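Local coordinates for EchA1_1 (Mycobacterium avium subsp. paratuberculosis, PDB 3R9T), which probably hydrates enoyl-CoA thioesters to 3-hydroxyacyl-CoA in fatty acid metabolism, as a member of the enoyl-CoA hydratase/isomerase (crotonase) family, at residues I24-P27 and E28-N31; W90-A93 and G94-H98; L157-K160 and V161-L165; E185-E188 and A189-L193; G228-P231 and G232-R235. One frame throughout, in Å; residues are numbered along the deposited sequence. Where two conformers were deposited one is given.

Contact 1: I24-P27 and E28-N31; sequences INRP and EARN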
loop_
_atom_site.group_PDB
_atom_site.type_symbol
_atom_site.label_atom_id
_atom_site.label_comp_id
_atom_site.label_asym_id
_atom_site.label_seq_id
_atom_site.Cartn_x
_atom_site.Cartn_y
_atom_site.Cartn_z
ATOM N N ILE B 24 -16.400 0.262 25.112
ATOM C CA ILE B 24 -16.736 1.669 25.258
ATOM C C ILE B 24 -18.153 1.674 25.828
ATOM O O ILE B 24 -19.023 0.955 25.333
ATOM C CB ILE B 24 -16.698 2.415 23.928
ATOM C CG1 ILE B 24 -15.292 2.367 23.314
ATOM C CG2 ILE B 24 -17.115 3.862 24.129
ATOM C CD1 ILE B 24 -15.262 2.795 21.844
ATOM N N ASN B 25 -18.366 2.481 26.864
ATOM C CA ASN B 25 -19.554 2.390 27.703
ATOM C C ASN B 25 -20.352 3.701 27.756
ATOM O O ASN B 25 -20.704 4.182 28.839
ATOM C CB ASN B 25 -19.117 1.951 29.109
ATOM C CG ASN B 25 -20.274 1.471 29.972
ATOM O OD1 ASN B 25 -21.227 0.874 29.475
ATOM N ND2 ASN B 25 -20.186 1.728 31.276
ATOM N N ARG B 26 -20.642 4.277 26.589
ATOM C CA ARG B 26 -21.553 5.435 26.511
ATOM C C ARG B 26 -22.635 5.271 25.451
ATOM O O ARG B 26 -22.756 6.106 24.548
ATOM C CB ARG B 26 -20.788 6.720 26.222
ATOM C CG ARG B 26 -19.792 7.117 27.272
ATOM C CD ARG B 26 -19.177 8.421 26.867
ATOM N NE ARG B 26 -20.117 9.537 26.996
ATOM C CZ ARG B 26 -20.188 10.579 26.167
ATOM N NH1 ARG B 26 -19.398 10.664 25.100
ATOM N NH2 ARG B 26 -21.073 11.545 26.395
ATOM N N PRO B 27 -23.442 4.205 25.560
ATOM C CA PRO B 27 -24.423 3.984 24.509
ATOM C C PRO B 27 -25.450 5.111 24.401
ATOM O O PRO B 27 -25.891 5.409 23.296
ATOM C CB PRO B 27 -25.076 2.651 24.896
ATOM C CG PRO B 27 -24.823 2.492 26.347
ATOM C CD PRO B 27 -23.542 3.215 26.644
ATOM N N GLU B 28 -25.790 5.754 25.521
ATOM C CA GLU B 28 -26.683 6.925 25.503
ATOM C C GLU B 28 -26.162 8.057 24.601
ATOM O O GLU B 28 -26.925 8.941 24.203
ATOM C CB GLU B 28 -26.920 7.457 26.928
ATOM C CG GLU B 28 -25.728 8.217 27.560
ATOM C CD GLU B 28 -24.714 7.322 28.267
ATOM O OE1 GLU B 28 -24.749 6.082 28.083
ATOM O OE2 GLU B 28 -23.872 7.874 29.011
ATOM N N ALA B 29 -24.862 8.034 24.300
ATOM C CA ALA B 29 -24.249 9.018 23.409
ATOM C C ALA B 29 -23.585 8.367 22.190
ATOM O O ALA B 29 -22.627 8.911 21.634
ATOM C CB ALA B 29 -23.232 9.857 24.178
ATOM N N ARG B 30 -24.096 7.205 21.789
ATOM C CA ARG B 30 -23.599 6.479 20.610
ATOM C C ARG B 30 -22.119 6.140 20.720
ATOM O O ARG B 30 -21.410 6.034 19.717
ATOM C CB ARG B 30 -23.903 7.253 19.319
ATOM C CG ARG B 30 -25.377 7.197 19.015
ATOM C CD ARG B 30 -26.027 8.312 18.197
ATOM N NE ARG B 30 -25.323 9.164 17.218
ATOM C CZ ARG B 30 -24.900 8.887 15.973
ATOM N NH1 ARG B 30 -24.371 9.917 15.297
ATOM N NH2 ARG B 30 -24.931 7.677 15.382
ATOM N N ASN B 31 -21.681 5.955 21.962
ATOM C CA ASN B 31 -20.322 5.549 22.280
ATOM C C ASN B 31 -19.291 6.517 21.719
ATOM O O ASN B 31 -18.183 6.115 21.368
ATOM C CB ASN B 31 -20.077 4.098 21.829
ATOM C CG ASN B 31 -20.804 3.084 22.711
ATOM O OD1 ASN B 31 -20.865 3.235 23.933
ATOM N ND2 ASN B 31 -21.355 2.050 22.091
#

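Contact 2: W90-A93 and G94-H98; sequences WGFA and GYVRH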
loop_
_atom_site.group_PDB
_atom_site.type_symbol
_atom_site.label_atom_id
_atom_site.label_comp_id
_atom_site.label_asym_id
_atom_site.label_seq_id
_atom_site.Cartn_x
_atom_site.Cartn_y
_atom_site.Cartn_z
ATOM N N TRP B 90 -0.964 9.381 24.194
ATOM C CA TRP B 90 -1.718 8.234 23.645
ATOM C C TRP B 90 -2.774 8.634 22.611
ATOM O O TRP B 90 -3.385 7.777 21.961
ATOM C CB TRP B 90 -2.408 7.444 24.758
ATOM C CG TRP B 90 -1.467 6.729 25.684
ATOM C CD1 TRP B 90 -0.153 6.443 25.463
ATOM C CD2 TRP B 90 -1.780 6.200 26.973
ATOM N NE1 TRP B 90 0.374 5.774 26.542
ATOM C CE2 TRP B 90 -0.608 5.604 27.478
ATOM C CE3 TRP B 90 -2.949 6.153 27.743
ATOM C CZ2 TRP B 90 -0.566 4.980 28.723
ATOM C CZ3 TRP B 90 -2.907 5.537 28.972
ATOM C CH2 TRP B 90 -1.725 4.965 29.459
ATOM N N GLY B 91 -3.008 9.936 22.488
ATOM C CA GLY B 91 -3.989 10.462 21.555
ATOM C C GLY B 91 -5.437 10.113 21.849
ATOM O O GLY B 91 -5.811 9.715 22.965
ATOM N N PHE B 92 -6.237 10.241 20.798
ATOM C CA PHE B 92 -7.682 10.045 20.816
ATOM C C PHE B 92 -8.066 8.699 21.402
ATOM O O PHE B 92 -7.502 7.681 21.024
ATOM C CB PHE B 92 -8.160 10.162 19.378
ATOM C CG PHE B 92 -9.639 10.085 19.189
ATOM C CD1 PHE B 92 -10.428 11.225 19.333
ATOM C CD2 PHE B 92 -10.229 8.918 18.728
ATOM C CE1 PHE B 92 -11.781 11.177 19.090
ATOM C CE2 PHE B 92 -11.579 8.866 18.484
ATOM C CZ PHE B 92 -12.363 10.009 18.671
ATOM N N ALA B 93 -8.974 8.726 22.378
ATOM C CA ALA B 93 -9.521 7.535 23.050
ATOM C C ALA B 93 -8.483 6.806 23.899
ATOM O O ALA B 93 -8.711 5.685 24.326
ATOM C CB ALA B 93 -10.197 6.557 22.028
ATOM N N GLY B 94 -7.340 7.445 24.138
ATOM C CA GLY B 94 -6.211 6.775 24.780
ATOM C C GLY B 94 -5.709 5.589 23.982
ATOM O O GLY B 94 -5.088 4.696 24.542
ATOM N N TYR B 95 -5.937 5.615 22.670
ATOM C CA TYR B 95 -5.836 4.414 21.830
ATOM C C TYR B 95 -5.041 4.583 20.537
ATOM O O TYR B 95 -4.238 3.726 20.209
ATOM C CB TYR B 95 -7.247 3.920 21.477
ATOM C CG TYR B 95 -7.340 2.538 20.848
ATOM C CD1 TYR B 95 -7.418 1.402 21.645
ATOM C CD2 TYR B 95 -7.386 2.363 19.463
ATOM C CE1 TYR B 95 -7.518 0.143 21.108
ATOM C CE2 TYR B 95 -7.464 1.084 18.905
ATOM C CZ TYR B 95 -7.576 -0.026 19.741
ATOM O OH TYR B 95 -7.655 -1.312 19.246
ATOM N N VAL B 96 -5.283 5.666 19.796
ATOM C CA VAL B 96 -4.781 5.768 18.407
ATOM C C VAL B 96 -3.279 6.020 18.267
ATOM O O VAL B 96 -2.706 5.794 17.188
ATOM C CB VAL B 96 -5.552 6.787 17.553
ATOM C CG1 VAL B 96 -7.035 6.453 17.502
ATOM C CG2 VAL B 96 -5.290 8.234 18.021
ATOM N N ARG B 97 -2.650 6.499 19.340
ATOM C CA ARG B 97 -1.191 6.638 19.418
ATOM C C ARG B 97 -0.679 5.913 20.663
ATOM O O ARG B 97 0.219 6.393 21.344
ATOM C CB ARG B 97 -0.811 8.122 19.479
ATOM C CG ARG B 97 0.584 8.456 19.070
ATOM C CD ARG B 97 0.687 9.985 18.975
ATOM N NE ARG B 97 1.975 10.468 18.512
ATOM C CZ ARG B 97 2.307 11.758 18.440
ATOM N NH1 ARG B 97 1.444 12.705 18.810
ATOM N NH2 ARG B 97 3.512 12.110 18.002
ATOM N N HIS B 98 -1.261 4.753 20.944
ATOM C CA HIS B 98 -0.932 3.953 22.115
ATOM C C HIS B 98 -0.513 2.552 21.682
ATOM O O HIS B 98 -1.274 1.603 21.785
ATOM C CB HIS B 98 -2.149 3.882 23.027
ATOM C CG HIS B 98 -1.872 3.339 24.390
ATOM N ND1 HIS B 98 -2.805 3.426 25.401
ATOM C CD2 HIS B 98 -0.791 2.718 24.921
ATOM C CE1 HIS B 98 -2.307 2.882 26.499
ATOM N NE2 HIS B 98 -1.088 2.446 26.235
#

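Contact 3: L157-K160 and V161-L165; sequences LPRK and VAMRL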
loop_
_atom_site.group_PDB
_atom_site.type_symbol
_atom_site.label_atom_id
_atom_site.label_comp_id
_atom_site.label_asym_id
_atom_site.label_seq_id
_atom_site.Cartn_x
_atom_site.Cartn_y
_atom_site.Cartn_z
ATOM N N LEU B 157 -5.931 1.414 2.611
ATOM C CA LEU B 157 -6.822 1.237 1.481
ATOM C C LEU B 157 -6.075 1.691 0.239
ATOM O O LEU B 157 -5.155 2.501 0.345
ATOM C CB LEU B 157 -8.059 2.126 1.655
ATOM C CG LEU B 157 -9.278 1.667 2.442
ATOM C CD1 LEU B 157 -10.318 2.763 2.475
ATOM C CD2 LEU B 157 -9.881 0.473 1.776
ATOM N N PRO B 158 -6.455 1.197 -0.947
ATOM C CA PRO B 158 -5.830 1.709 -2.158
ATOM C C PRO B 158 -5.924 3.221 -2.214
ATOM O O PRO B 158 -6.926 3.820 -1.838
ATOM C CB PRO B 158 -6.657 1.079 -3.271
ATOM C CG PRO B 158 -7.126 -0.190 -2.681
ATOM C CD PRO B 158 -7.445 0.152 -1.259
ATOM N N ARG B 159 -4.862 3.838 -2.679
ATOM C CA ARG B 159 -4.772 5.275 -2.621
ATOM C C ARG B 159 -6.003 5.998 -3.156
ATOM O O ARG B 159 -6.543 6.861 -2.475
ATOM C CB ARG B 159 -3.534 5.726 -3.373
ATOM C CG ARG B 159 -3.539 7.168 -3.785
ATOM C CD ARG B 159 -3.333 8.058 -2.613
ATOM N NE ARG B 159 -1.963 7.992 -2.122
ATOM C CZ ARG B 159 -1.489 8.735 -1.128
ATOM N NH1 ARG B 159 -2.279 9.602 -0.503
ATOM N NH2 ARG B 159 -0.219 8.610 -0.752
ATOM N N LYS B 160 -6.438 5.685 -4.364
ATOM C CA LYS B 160 -7.591 6.390 -4.925
ATOM C C LYS B 160 -8.874 6.151 -4.119
ATOM O O LYS B 160 -9.667 7.067 -3.933
ATOM C CB LYS B 160 -7.813 6.009 -6.399
ATOM C CG LYS B 160 -7.356 7.063 -7.386
ATOM C CD LYS B 160 -5.889 7.348 -7.306
ATOM C CE LYS B 160 -5.500 8.347 -8.379
ATOM N NZ LYS B 160 -4.083 8.742 -8.233
ATOM N N VAL B 161 -9.071 4.929 -3.641
ATOM C CA VAL B 161 -10.238 4.605 -2.830
ATOM C C VAL B 161 -10.202 5.397 -1.500
ATOM O O VAL B 161 -11.237 5.937 -1.058
ATOM C CB VAL B 161 -10.313 3.088 -2.595
ATOM C CG1 VAL B 161 -11.482 2.717 -1.709
ATOM C CG2 VAL B 161 -10.399 2.363 -3.948
ATOM N N ALA B 162 -9.023 5.460 -0.872
ATOM C CA ALA B 162 -8.828 6.218 0.358
ATOM C C ALA B 162 -9.115 7.698 0.156
ATOM O O ALA B 162 -9.794 8.338 0.968
ATOM C CB ALA B 162 -7.399 6.030 0.878
ATOM N N MET B 163 -8.606 8.249 -0.939
ATOM C CA MET B 163 -8.776 9.669 -1.211
ATOM C C MET B 163 -10.252 10.004 -1.438
ATOM O O MET B 163 -10.719 11.044 -1.001
ATOM C CB MET B 163 -7.933 10.112 -2.409
ATOM C CG MET B 163 -7.779 11.625 -2.506
ATOM S SD MET B 163 -6.858 12.347 -1.121
ATOM C CE MET B 163 -5.784 10.956 -0.709
ATOM N N ARG B 164 -10.998 9.130 -2.104
ATOM C CA ARG B 164 -12.427 9.416 -2.307
ATOM C C ARG B 164 -13.144 9.483 -0.953
ATOM O O ARG B 164 -13.938 10.382 -0.683
ATOM C CB ARG B 164 -13.108 8.366 -3.197
ATOM C CG ARG B 164 -14.496 8.848 -3.648
ATOM C CD ARG B 164 -15.336 7.772 -4.268
ATOM N NE ARG B 164 -16.582 8.360 -4.766
ATOM C CZ ARG B 164 -17.620 8.756 -4.013
ATOM N NH1 ARG B 164 -17.631 8.601 -2.689
ATOM N NH2 ARG B 164 -18.684 9.302 -4.604
ATOM N N LEU B 165 -12.859 8.517 -0.092
ATOM C CA LEU B 165 -13.458 8.484 1.232
ATOM C C LEU B 165 -13.089 9.748 2.045
ATOM O O LEU B 165 -13.940 10.359 2.706
ATOM C CB LEU B 165 -13.021 7.174 1.905
ATOM C CG LEU B 165 -13.556 6.758 3.268
ATOM C CD1 LEU B 165 -13.374 5.260 3.494
ATOM C CD2 LEU B 165 -12.833 7.533 4.332
#

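Contact 4: E185-E188 and A189-L193; sequences EVVE and AGSVL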
loop_
_atom_site.group_PDB
_atom_site.type_symbol
_atom_site.label_atom_id
_atom_site.label_comp_id
_atom_site.label_asym_id
_atom_site.label_seq_id
_atom_site.Cartn_x
_atom_site.Cartn_y
_atom_site.Cartn_z
ATOM N N GLU B 185 -13.033 -9.250 8.353
ATOM C CA GLU B 185 -14.168 -10.133 8.222
ATOM C C GLU B 185 -15.485 -9.463 8.613
ATOM O O GLU B 185 -15.522 -8.534 9.417
ATOM C CB GLU B 185 -13.867 -11.409 8.997
ATOM C CG GLU B 185 -14.260 -11.420 10.384
ATOM C CD GLU B 185 -14.215 -12.826 10.951
ATOM O OE1 GLU B 185 -13.997 -12.924 12.153
ATOM O OE2 GLU B 185 -14.377 -13.829 10.217
ATOM N N VAL B 186 -16.546 -9.925 7.960
ATOM C CA VAL B 186 -17.889 -9.442 8.163
ATOM C C VAL B 186 -18.660 -10.611 8.717
ATOM O O VAL B 186 -18.564 -11.725 8.178
ATOM C CB VAL B 186 -18.517 -8.940 6.852
ATOM C CG1 VAL B 186 -19.900 -8.393 7.108
ATOM C CG2 VAL B 186 -17.648 -7.818 6.248
ATOM N N VAL B 187 -19.409 -10.361 9.784
ATOM C CA VAL B 187 -20.123 -11.420 10.460
ATOM C C VAL B 187 -21.593 -11.098 10.639
ATOM O O VAL B 187 -22.023 -9.948 10.559
ATOM C CB VAL B 187 -19.474 -11.740 11.817
ATOM C CG1 VAL B 187 -18.002 -12.113 11.614
ATOM C CG2 VAL B 187 -19.624 -10.567 12.790
ATOM N N GLU B 188 -22.360 -12.153 10.871
ATOM C CA GLU B 188 -23.773 -12.000 11.121
ATOM C C GLU B 188 -24.079 -11.046 12.257
ATOM O O GLU B 188 -23.382 -11.016 13.274
ATOM C CB GLU B 188 -24.398 -13.354 11.423
ATOM C CG GLU B 188 -24.818 -14.106 10.196
ATOM C CD GLU B 188 -25.925 -15.067 10.523
ATOM O OE1 GLU B 188 -27.012 -14.967 9.911
ATOM O OE2 GLU B 188 -25.718 -15.894 11.436
ATOM N N ALA B 189 -25.151 -10.288 12.059
ATOM C CA ALA B 189 -25.669 -9.356 13.037
ATOM C C ALA B 189 -25.672 -9.977 14.428
ATOM O O ALA B 189 -26.206 -11.070 14.633
ATOM C CB ALA B 189 -27.086 -8.924 12.649
ATOM N N GLY B 190 -25.045 -9.263 15.358
ATOM C CA GLY B 190 -24.992 -9.623 16.776
ATOM C C GLY B 190 -23.869 -10.547 17.230
ATOM O O GLY B 190 -23.725 -10.792 18.436
ATOM N N SER B 191 -23.074 -11.062 16.291
ATOM C CA SER B 191 -22.050 -12.080 16.615
ATOM C C SER B 191 -20.621 -11.519 16.660
ATOM O O SER B 191 -19.651 -12.289 16.726
ATOM C CB SER B 191 -22.104 -13.256 15.621
ATOM O OG SER B 191 -21.616 -12.911 14.332
ATOM N N VAL B 192 -20.479 -10.193 16.644
ATOM C CA VAL B 192 -19.141 -9.597 16.445
ATOM C C VAL B 192 -18.158 -9.892 17.587
ATOM O O VAL B 192 -16.985 -10.159 17.329
ATOM C CB VAL B 192 -19.161 -8.083 16.097
ATOM C CG1 VAL B 192 -19.269 -7.205 17.354
ATOM C CG2 VAL B 192 -17.896 -7.728 15.329
ATOM N N LEU B 193 -18.623 -9.912 18.833
ATOM C CA LEU B 193 -17.710 -10.222 19.930
ATOM C C LEU B 193 -17.214 -11.664 19.880
ATOM O O LEU B 193 -16.008 -11.920 20.017
ATOM C CB LEU B 193 -18.332 -9.905 21.289
ATOM C CG LEU B 193 -17.389 -10.101 22.485
ATOM C CD1 LEU B 193 -16.039 -9.361 22.320
ATOM C CD2 LEU B 193 -18.079 -9.682 23.783
#

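Contact 5: G228-P231 and G232-R235; sequences GDEP and GWDR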
loop_
_atom_site.group_PDB
_atom_site.type_symbol
_atom_site.label_atom_id
_atom_site.label_comp_id
_atom_site.label_asym_id
_atom_site.label_seq_id
_atom_site.Cartn_x
_atom_site.Cartn_y
_atom_site.Cartn_z
ATOM N N GLY B 228 7.307 5.826 11.912
ATOM C CA GLY B 228 6.825 6.307 10.628
ATOM C C GLY B 228 5.595 7.196 10.703
ATOM O O GLY B 228 5.323 7.946 9.762
ATOM N N ASP B 229 4.849 7.126 11.812
ATOM C CA ASP B 229 3.657 7.966 11.988
ATOM C C ASP B 229 3.943 9.394 12.455
ATOM O O ASP B 229 3.058 10.263 12.392
ATOM C CB ASP B 229 2.695 7.342 13.000
ATOM C CG ASP B 229 2.007 6.099 12.492
ATOM O OD1 ASP B 229 2.089 5.783 11.271
ATOM O OD2 ASP B 229 1.364 5.445 13.358
ATOM N N GLU B 230 5.156 9.646 12.930
ATOM C CA GLU B 230 5.452 10.926 13.566
ATOM C C GLU B 230 5.246 12.135 12.638
ATOM O O GLU B 230 4.632 13.120 13.050
ATOM C CB GLU B 230 6.828 10.896 14.231
ATOM C CG GLU B 230 6.855 9.879 15.382
ATOM C CD GLU B 230 5.799 10.186 16.444
ATOM O OE1 GLU B 230 4.894 9.355 16.685
ATOM O OE2 GLU B 230 5.852 11.287 17.022
ATOM N N PRO B 231 5.673 12.034 11.368
ATOM C CA PRO B 231 5.410 13.161 10.471
ATOM C C PRO B 231 3.919 13.382 10.233
ATOM O O PRO B 231 3.483 14.522 10.170
ATOM C CB PRO B 231 6.138 12.769 9.179
ATOM C CG PRO B 231 7.215 11.837 9.646
ATOM C CD PRO B 231 6.579 11.053 10.752
ATOM N N GLY B 232 3.161 12.299 10.119
ATOM C CA GLY B 232 1.709 12.379 9.994
ATOM C C GLY B 232 1.056 13.066 11.171
ATOM O O GLY B 232 0.194 13.927 10.983
ATOM N N TRP B 233 1.454 12.680 12.385
ATOM C CA TRP B 233 0.932 13.335 13.585
ATOM C C TRP B 233 1.292 14.810 13.614
ATOM O O TRP B 233 0.457 15.652 13.936
ATOM C CB TRP B 233 1.427 12.659 14.855
ATOM C CG TRP B 233 0.795 11.309 15.108
ATOM C CD1 TRP B 233 1.455 10.114 15.237
ATOM C CD2 TRP B 233 -0.606 11.009 15.274
ATOM N NE1 TRP B 233 0.561 9.101 15.454
ATOM C CE2 TRP B 233 -0.705 9.617 15.491
ATOM C CE3 TRP B 233 -1.782 11.772 15.250
ATOM C CZ2 TRP B 233 -1.928 8.968 15.688
ATOM C CZ3 TRP B 233 -3.009 11.117 15.446
ATOM C CH2 TRP B 233 -3.066 9.729 15.649
ATOM N N ASP B 234 2.553 15.107 13.327
ATOM C CA ASP B 234 3.034 16.484 13.301
ATOM C C ASP B 234 2.245 17.340 12.301
ATOM O O ASP B 234 1.810 18.446 12.649
ATOM C CB ASP B 234 4.519 16.515 12.958
ATOM C CG ASP B 234 5.400 15.979 14.071
ATOM O OD1 ASP B 234 4.902 15.725 15.190
ATOM O OD2 ASP B 234 6.610 15.814 13.812
ATOM N N ARG B 235 2.043 16.824 11.081
ATOM C CA ARG B 235 1.264 17.551 10.043
ATOM C C ARG B 235 -0.183 17.714 10.439
ATOM O O ARG B 235 -0.761 18.768 10.232
ATOM C CB ARG B 235 1.357 16.886 8.674
ATOM C CG ARG B 235 2.714 17.031 8.064
ATOM C CD ARG B 235 2.779 16.443 6.681
ATOM N NE ARG B 235 4.170 16.405 6.254
ATOM C CZ ARG B 235 4.907 15.305 6.110
ATOM N NH1 ARG B 235 4.380 14.099 6.287
ATOM N NH2 ARG B 235 6.184 15.413 5.749
HETATM O O HOH W 1 3.455 9.585 8.714
HETATM O O HOH W 2 1.510 6.374 16.097
#

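Contact 1: I24-P27 and E28-N31
The methyl group of Ala29 lies over one face of the Arg26 guanidinium, offset toward its rim, with Ala29 CB 3.5 Å from Arg26 NH2. A bend at chi3 (71°) brings the arginine tip over this methyl, while its NH1 forms a salt bridge with Asp72 and a hydrogen bond with Ala32 O. The second flat group is the Asn31 amide. Its OD1 accepts the backbone N of Arg26 at 2.9 Å, the donor lying almost along the C=O axis (164°), though the N-H itself is less well aimed (138°). ND2 of the same amide donates to Ser66 O and Ala62 O, and Asn31 CB rests on Ile24 CG2 at 3.8 Å. Between the two groups, Arg26 O takes Ala29 N at 2.9 Å and Asn31 N at 2.8 Å from opposite faces of its plane. The sequence fits the NRPxxxNA pattern familiar from crotonases, here a tight loop between strand 19-24 and helix 35-50. With bonds at both ends, the buried amide has its rotation fixed. Glu28 OE2 stays 4.6 Å from Arg26 NE, beyond a salt bridge, so the arginine charge is probably balanced chiefly by Asp72.

Contact 2: W90-A93 and G94-H98
Trp90 and His98 form a face-to-face aromatic stack that closes a compact loop between helix 73-77 and strand 104-108. The centroid of the five-membered indole ring lies 3.5 Å from that of the imidazole, and the planes differ by 11°. His98 CE1 sits over the centre of the indole, and the two side chains run side by side, pointing the same way. Their rings leave the backbone differently: Trp90 CG is anti to its carbonyl carbon (chi1 -67°), whereas His98 CG is anti to its own N (chi1 -168°). A hydrogen bond from His98 ND1 to Gly94 O, 2.8 Å long and in the imidazole plane, fixes the rotation of the ring and places a proton on ND1. The backbone of the loop closes on itself: Arg97 N donates to Trp90 O at 3.0 Å, Gly94 N to Gly91 O at 3.0 Å, and Phe92 O receives both Tyr95 N and Val96 N. Beside that doubly used carbonyl, Phe92 CB meets Val96 CG2 at 3.7 Å, and Val96 CG1 comes to the edge of the phenyl ring. Phe92 reaches Leu82 and Ala147, helping to wall the benzoic acid pocket. Tyr95 packs on helices 35-50 and 115-122 and bonds through OH to Ser123, while His98 leans on Leu45 of helix 35-50. Val96 and Arg97 face helix 230-243.

Contact 3: L157-K160 and V161-L165
Leu157 and Leu165 cross at about a right angle, meeting through their CD1 methyls at 4.1 Å in the modelled conformer; Leu165 has a second one, which makes this touch less certain. The other Leu157 contacts do not depend on it: CB lies 4.0 Å from Ala162 CB, and CD1 comes to 4.3 Å from Val161 CG1. Pro158 CB adds a 4.0 Å contact with Val161 CG2, the branch that stands anti to the valine carbonyl carbon. Arg159 and Met163 run alongside each other, pointing the same way. In one of its two conformers Met163 CE comes to the guanidinium at its edge, in plane, 3.8 Å from Arg159 NH1, a touch that is therefore doubtful.

These contacts belong to the start of helix 159-168. Pro158 is the N-cap, so Leu157 just before it and Ala162 in the first turn occupy the two positions of a hydrophobic staple. The backbone bond from Ala162 N to Pro158 O is short at 2.8 Å and nearly straight (171°); Met163 N to Arg159 O and Arg164 N to Lys160 O continue the pattern.

Lys160 turns from these apolar contacts to the second subunit, its chain bent at chi2 (62°). There NZ donates to Ala120 O, Ser123 O and Gln156 OE1 of that subunit, three acceptors that probably favour the charged ammonium at this buried site. Lys160 O, already bonded to Arg164 N, also receives Asn184 ND2 of the second subunit. On the side of its own chain, Leu157, Pro158 and Val161 all touch Trp180 of helix 174-180.

Contact 4: E185-E188 and A189-L193
Val187, whose CB points toward the second segment, makes the apolar part of this contact. With CG1 anti to the carbonyl carbon (chi1 -57°), CG2 falls between the backbone N and the carbonyl carbon and reaches Ser191 OG at 3.4 Å. The same methyl comes to 3.8 Å from Val192 CA and 4.2 Å from Val192 CB, so it covers the end of the serine and the first residue of the helix together.

Glu188 follows, and its backbone does the polar work while its side chain extends away. Glu188 O receives two bonds from one residue: Ser191 N at 3.0 Å, tilted from the carbonyl plane, and Ser191 OG at 2.8 Å, lying in that plane on a lone pair. The hydroxyl gets there because OG stands between the backbone N and the carbonyl carbon (chi1 72°), which also leaves it 4.0 Å from Glu188 CB. The N-H bond closes a type II beta turn from Glu188 to Ser191, with Gly190 taking the positive phi (88°) of its third position. Ser191 is at the N-cap of the helix, but its side chain makes no capping bond; the hydroxyl proton is spent backward on the turn. Two acidic side chains hold the turn from outside, Glu130 OE2 at Ala189 N and Asp129 OD2 at Gly190 N.

The turn thus joins strand 185-187, an outermost strand of the six-stranded sheet within this chain, to helix 192-204. Neighbouring strand 125-129 lies alongside, where Val187 and Val192 share contact with Val127, and Val187 also rests on Ala195 of the helix.

Contact 5: G228-P231 and G232-R235
Trp233 leans back on the preceding turn from CB outward. CB lies 3.7 Å from Glu230 O, and with CG anti to the carbonyl carbon (chi1 -72°) the indole is directed back over Asp229. CG then passes close to Asp229 O, and CD1 comes nearer still, 3.3 Å from that oxygen, which approaches the ring obliquely. CD1 also meets Glu230 OE1 at 3.8 Å, from a carboxylate turned 47° to the ring plane whose OE2 is salt-bridged to Arg97. Further out, NE1 touches Asp229 CB at 3.7 Å and donates to a water 3.0 Å away, which lies in the indole plane at its edge. That water in turn gives a proton to Asp229 OD2 at 2.9 Å, bridging the indole N-H to a carboxylate that also forms a salt bridge with Arg152. At the far end of the ring, CH2 packs on Val96.

All this takes place where helix 230-243 begins, and regular i to i+4 bonds run beneath the side chains. Trp233 N to Asp229 O is 2.9 Å and nearly straight (165°); Asp234 N to Glu230 O and Arg235 N to Pro231 O follow. The indole is thereby carried on the same turn whose carbonyl it lies against. Its ring also takes a cation-pi contact from Arg97 and an edge-to-face contact from Phe151.

On another side of the helix Arg235 runs extended from CG to NE past Pro231, with NH1 3.6 Å from Pro231 CB. Its NE goes on to a salt bridge with Asp222 of the second subunit, and its side chain packs on Gly220 of that subunit.

How the contacts relate
Contacts 2 and 5 are the pair that touch: Arg97 NH2 bonds Glu230 OE2 at 2.7 Å in a salt bridge, and Val96 CG2 packs on Trp233 CH2 at 3.6 Å, tying the loop to helix 230-243. Contact 2 is also nearest the pocket, the Phe92 side chain lying about 4 Å from the bound benzoic acid. In contact 5 the Trp233 side chain is about 8 Å from the benzoic acid; those of Leu165 and Arg30 are about 11 and 12 Å away. Contacts 1 and 5 lie on opposite sides of the chain's centre, their own centres about 30 Å apart. A long, weak ion pair joins Glu185 of contact 4 to Arg164, a contact 3 residue, of the third subunit.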